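Local atomic coordinates of sugar ABC transporter substrate-binding protein, BlMnBP1 (PDB entry 6I5R), a protein that binds mannobiose and probably delivers manno-oligosaccharides to an ABC transporter for uptake by the bifidobacterium. Residues A[139-151]-A[314-326]. Residues are numbered along the deposited sequence; the frame is centred on the assembly and turned at random.
With BMA (beta-D-mannopyranose), chain B.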
loop_
_atom_site.group_PDB
_atom_site.type_symbol
_atom_site.label_atom_id
_atom_site.label_comp_id
_atom_site.label_asym_id
_atom_site.label_seq_id
_atom_site.Cartn_x
_atom_site.Cartn_y
_atom_site.Cartn_z
ATOM N N GLN A 139 -21.492 -1.500 4.744
ATOM C CA GLN A 139 -21.304 -2.354 3.581
ATOM C C GLN A 139 -19.834 -2.310 3.178
ATOM O O GLN A 139 -19.190 -1.260 3.272
ATOM C CB GLN A 139 -22.168 -1.906 2.416
ATOM C CG GLN A 139 -23.651 -1.971 2.631
ATOM C CD GLN A 139 -24.214 -3.396 2.565
ATOM O OE1 GLN A 139 -23.859 -4.169 1.688
ATOM N NE2 GLN A 139 -25.130 -3.731 3.486
ATOM N N THR A 140 -19.327 -3.452 2.729
ATOM C CA THR A 140 -17.986 -3.573 2.170
ATOM C C THR A 140 -18.005 -3.423 0.645
ATOM O O THR A 140 -18.733 -4.143 -0.056
ATOM C CB THR A 140 -17.406 -4.927 2.574
ATOM O OG1 THR A 140 -17.278 -4.997 4.007
ATOM C CG2 THR A 140 -16.055 -5.134 1.944
ATOM N N TYR A 141 -17.194 -2.485 0.139
ATOM C CA TYR A 141 -17.121 -2.166 -1.282
ATOM C C TYR A 141 -15.797 -2.555 -1.939
ATOM O O TYR A 141 -15.682 -2.470 -3.170
ATOM C CB TYR A 141 -17.359 -0.665 -1.485
ATOM C CG TYR A 141 -18.724 -0.222 -1.079
ATOM C CD1 TYR A 141 -18.995 0.236 0.214
ATOM C CD2 TYR A 141 -19.760 -0.234 -1.999
ATOM C CE1 TYR A 141 -20.254 0.657 0.558
ATOM C CE2 TYR A 141 -21.006 0.154 -1.656
ATOM C CZ TYR A 141 -21.259 0.619 -0.390
ATOM O OH TYR A 141 -22.550 1.017 -0.075
ATOM N N GLY A 142 -14.806 -2.963 -1.168
ATOM C CA GLY A 142 -13.553 -3.427 -1.732
ATOM C C GLY A 142 -13.012 -4.607 -0.954
ATOM O O GLY A 142 -13.200 -4.720 0.257
ATOM N N ILE A 143 -12.347 -5.502 -1.680
ATOM C CA ILE A 143 -11.634 -6.639 -1.111
ATOM C C ILE A 143 -10.157 -6.489 -1.465
ATOM O O ILE A 143 -9.814 -6.284 -2.632
ATOM C CB ILE A 143 -12.178 -7.976 -1.645
ATOM C CG1 ILE A 143 -13.693 -8.072 -1.393
ATOM C CG2 ILE A 143 -11.425 -9.152 -1.033
ATOM C CD1 ILE A 143 -14.304 -9.437 -1.719
ATOM N N ALA A 144 -9.285 -6.627 -0.472
ATOM C CA ALA A 144 -7.869 -6.403 -0.710
ATOM C C ALA A 144 -7.293 -7.480 -1.619
ATOM O O ALA A 144 -7.703 -8.639 -1.574
ATOM C CB ALA A 144 -7.110 -6.376 0.619
ATOM N N ASN A 145 -6.333 -7.075 -2.462
ATOM C CA ASN A 145 -5.676 -8.031 -3.354
ATOM C C ASN A 145 -4.754 -8.959 -2.558
ATOM O O ASN A 145 -4.625 -10.152 -2.875
ATOM C CB ASN A 145 -4.909 -7.291 -4.466
ATOM C CG ASN A 145 -3.883 -6.276 -3.932
ATOM O OD1 ASN A 145 -3.753 -6.073 -2.738
ATOM N ND2 ASN A 145 -3.147 -5.639 -4.852
ATOM N N ASN A 146 -4.086 -8.415 -1.542
ATOM C CA ASN A 146 -3.377 -9.179 -0.530
ATOM C C ASN A 146 -2.978 -8.240 0.594
ATOM O O ASN A 146 -2.935 -7.018 0.425
ATOM C CB ASN A 146 -2.154 -9.918 -1.089
ATOM C CG ASN A 146 -1.152 -9.003 -1.793
ATOM O OD1 ASN A 146 -1.411 -7.843 -2.038
ATOM N ND2 ASN A 146 -0.012 -9.563 -2.158
ATOM N N GLY A 147 -2.728 -8.834 1.761
ATOM C CA GLY A 147 -2.326 -8.067 2.922
ATOM C C GLY A 147 -0.831 -7.832 2.860
ATOM O O GLY A 147 -0.052 -8.757 2.622
ATOM N N VAL A 148 -0.431 -6.578 3.024
ATOM C CA VAL A 148 0.969 -6.212 2.947
ATOM C C VAL A 148 1.324 -5.477 4.224
ATOM O O VAL A 148 0.463 -4.946 4.929
ATOM C CB VAL A 148 1.261 -5.332 1.722
ATOM C CG1 VAL A 148 1.119 -6.126 0.431
ATOM C CG2 VAL A 148 0.327 -4.099 1.721
ATOM N N THR A 149 2.607 -5.468 4.536
ATOM C CA THR A 149 3.090 -4.580 5.574
ATOM C C THR A 149 3.984 -3.534 4.931
ATOM O O THR A 149 4.367 -3.649 3.761
ATOM C CB THR A 149 3.864 -5.340 6.635
ATOM O OG1 THR A 149 4.816 -6.169 5.971
ATOM C CG2 THR A 149 2.909 -6.172 7.489
ATOM N N ALA A 150 4.263 -2.475 5.683
ATOM C CA ALA A 150 5.151 -1.420 5.223
ATOM C C ALA A 150 6.441 -1.582 6.023
ATOM O O ALA A 150 6.418 -1.649 7.255
ATOM C CB ALA A 150 4.510 -0.038 5.382
ATOM N N GLY A 151 7.537 -1.711 5.318
ATOM C CA GLY A 151 8.824 -1.976 5.937
ATOM C C GLY A 151 9.881 -1.396 5.064
ATOM O O GLY A 151 9.656 -0.420 4.343
ATOM N N TYR A 314 6.451 -2.152 15.622
ATOM C CA TYR A 314 5.119 -2.443 15.117
ATOM C C TYR A 314 5.097 -2.353 13.599
ATOM O O TYR A 314 5.837 -1.567 12.991
ATOM C CB TYR A 314 4.085 -1.461 15.662
ATOM C CG TYR A 314 3.820 -1.585 17.127
ATOM C CD1 TYR A 314 4.671 -1.013 18.038
ATOM C CD2 TYR A 314 2.697 -2.263 17.608
ATOM C CE1 TYR A 314 4.445 -1.110 19.394
ATOM C CE2 TYR A 314 2.451 -2.360 18.967
ATOM C CZ TYR A 314 3.355 -1.790 19.856
ATOM O OH TYR A 314 3.162 -1.852 21.210
ATOM N N ALA A 315 4.245 -3.175 12.991
ATOM C CA ALA A 315 4.000 -3.124 11.557
ATOM C C ALA A 315 2.516 -3.364 11.318
ATOM O O ALA A 315 1.951 -4.349 11.807
ATOM C CB ALA A 315 4.856 -4.159 10.809
ATOM N N THR A 316 1.888 -2.451 10.579
ATOM C CA THR A 316 0.480 -2.578 10.222
ATOM C C THR A 316 0.338 -3.478 9.004
ATOM O O THR A 316 1.078 -3.331 8.032
ATOM C CB THR A 316 -0.126 -1.210 9.895
ATOM O OG1 THR A 316 -0.077 -0.376 11.063
ATOM C CG2 THR A 316 -1.555 -1.361 9.389
ATOM N N ILE A 317 -0.589 -4.413 9.059
ATOM C CA ILE A 317 -0.984 -5.167 7.877
ATOM C C ILE A 317 -2.206 -4.503 7.284
ATOM O O ILE A 317 -3.189 -4.243 7.995
ATOM C CB ILE A 317 -1.273 -6.629 8.206
ATOM C CG1 ILE A 317 0.015 -7.302 8.644
ATOM C CG2 ILE A 317 -1.841 -7.290 6.999
ATOM C CD1 ILE A 317 -0.272 -8.561 9.390
ATOM N N ALA A 318 -2.137 -4.215 5.992
ATOM C CA ALA A 318 -3.202 -3.500 5.323
ATOM C C ALA A 318 -3.305 -4.030 3.903
ATOM O O ALA A 318 -2.430 -4.763 3.426
ATOM C CB ALA A 318 -2.964 -1.984 5.360
ATOM N N GLY A 319 -4.429 -3.728 3.264
ATOM C CA GLY A 319 -4.563 -4.026 1.866
ATOM C C GLY A 319 -3.625 -3.153 1.057
ATOM O O GLY A 319 -3.409 -1.983 1.367
ATOM N N ASP A 320 -3.051 -3.742 0.017
ATOM C CA ASP A 320 -2.296 -2.963 -0.958
ATOM C C ASP A 320 -3.230 -2.191 -1.885
ATOM O O ASP A 320 -3.234 -0.952 -1.891
ATOM C CB ASP A 320 -1.373 -3.888 -1.751
ATOM C CG ASP A 320 -0.744 -3.195 -2.929
ATOM O OD1 ASP A 320 0.034 -2.232 -2.741
ATOM O OD2 ASP A 320 -1.005 -3.616 -4.048
ATOM N N TYR A 321 -4.077 -2.915 -2.610
ATOM C CA TYR A 321 -5.071 -2.367 -3.523
ATOM C C TYR A 321 -6.276 -3.295 -3.493
ATOM O O TYR A 321 -6.114 -4.518 -3.497
ATOM C CB TYR A 321 -4.535 -2.283 -4.947
ATOM C CG TYR A 321 -4.122 -0.908 -5.415
ATOM C CD1 TYR A 321 -5.041 0.130 -5.505
ATOM C CD2 TYR A 321 -2.819 -0.659 -5.813
ATOM C CE1 TYR A 321 -4.683 1.364 -5.972
ATOM C CE2 TYR A 321 -2.444 0.588 -6.259
ATOM C CZ TYR A 321 -3.385 1.598 -6.356
ATOM O OH TYR A 321 -3.008 2.851 -6.823
ATOM N N SER A 322 -7.475 -2.727 -3.437
ATOM C CA SER A 322 -8.674 -3.534 -3.302
ATOM C C SER A 322 -9.457 -3.576 -4.606
ATOM O O SER A 322 -9.554 -2.571 -5.313
ATOM C CB SER A 322 -9.570 -2.993 -2.193
ATOM O OG SER A 322 -8.964 -3.216 -0.935
ATOM N N TYR A 323 -10.038 -4.741 -4.890
ATOM C CA TYR A 323 -10.932 -4.876 -6.034
ATOM C C TYR A 323 -12.278 -4.213 -5.777
ATOM O O TYR A 323 -12.920 -4.481 -4.755
ATOM C CB TYR A 323 -11.201 -6.328 -6.340
ATOM C CG TYR A 323 -10.022 -7.235 -6.475
ATOM C CD1 TYR A 323 -9.296 -7.283 -7.653
ATOM C CD2 TYR A 323 -9.639 -8.051 -5.434
ATOM C CE1 TYR A 323 -8.240 -8.113 -7.790
ATOM C CE2 TYR A 323 -8.585 -8.906 -5.562
ATOM C CZ TYR A 323 -7.876 -8.925 -6.731
ATOM O OH TYR A 323 -6.839 -9.773 -6.857
ATOM N N GLY A 324 -12.718 -3.378 -6.721
ATOM C CA GLY A 324 -14.054 -2.826 -6.691
ATOM C C GLY A 324 -14.732 -3.035 -8.029
ATOM O O GLY A 324 -14.085 -3.070 -9.075
ATOM N N ILE A 325 -16.054 -3.189 -7.969
ATOM C CA ILE A 325 -16.891 -3.525 -9.119
ATOM C C ILE A 325 -17.772 -2.331 -9.460
ATOM O O ILE A 325 -18.382 -1.717 -8.577
ATOM C CB ILE A 325 -17.757 -4.770 -8.846
ATOM C CG1 ILE A 325 -16.859 -5.985 -8.602
ATOM C CG2 ILE A 325 -18.679 -5.063 -10.006
ATOM C CD1 ILE A 325 -17.544 -7.148 -7.981
ATOM N N ASN A 326 -17.863 -2.036 -10.757
ATOM C CA ASN A 326 -18.576 -0.866 -11.266
ATOM C C ASN A 326 -20.089 -1.024 -11.076
ATOM O O ASN A 326 -20.697 -1.927 -11.665
ATOM C CB ASN A 326 -18.222 -0.702 -12.750
ATOM C CG ASN A 326 -18.712 0.594 -13.355
ATOM O OD1 ASN A 326 -19.452 1.344 -12.746
ATOM N ND2 ASN A 326 -18.304 0.843 -14.605
HETATM C C1 BMA B . 3.119 -0.308 -7.730
HETATM C C2 BMA B . 2.289 0.962 -7.372
HETATM C C3 BMA B . 2.053 0.965 -5.894
HETATM C C4 BMA B . 1.551 -0.389 -5.402
HETATM C C5 BMA B . 2.500 -1.511 -5.827
HETATM C C6 BMA B . 1.980 -2.875 -5.415
HETATM O O2 BMA B . 0.982 0.899 -7.938
HETATM O O3 BMA B . 1.125 1.975 -5.486
HETATM O O4 BMA B . 1.507 -0.343 -4.000
HETATM O O5 BMA B . 2.587 -1.488 -7.261
HETATM O O6 BMA B . 0.748 -3.171 -6.092
HETATM O O HOH W 1 -17.126 -3.111 -5.421
HETATM O O HOH W 2 -6.117 -11.287 -4.704
HETATM O O HOH W 3 2.624 -1.460 7.752
#
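The amide of N145 and the carboxylate of D320 meet almost coplanar, their planes 7° apart, and ND2 of N145 gives a straight bond of 3.1 Å to the anti lone pair of D320 OD2. An asparagine suits this place because its two ends do different work: while ND2 donates, OD1, placed by CG between the backbone N and carbonyl carbon (chi1 56°), accepts from N146 N of its own loop and Y321 N across the contact, which approach from opposite faces of the amide. D320 in turn faces the sugar, where an acid can accept from two hydroxyls, its OD1 taking O4 of the mannose at 2.7 Å and its OD2 taking O6, so N145 is a second-shell residue behind a ligand-binding carboxylate. Without the amide, as with an alanine here, D320 OD2 would probably lose this donor, and the backbone N of Y321 and of N146 their shared acceptor, leaving the carboxylate less firmly oriented.

Both segments belong to long antiparallel strands that break at this point, in the two-lobed fold of periplasmic-type binding proteins, where the sugar lies between the lobes. Beyond the break V148 N reaches A318 O at 2.7 Å in a hydrogen-bonded pair, and V148, apolar and branched at CB, suits the extended strand while laying CG2 3.9 Å from CB of D320. On the other side I143 pairs with Y323, whose flat ring runs obliquely past the backbone of A144 and N145 and whose phenol hydroxyl is linked through a water to N145 O; M102 of strand 100-102 touches N145, Y321 and Y323.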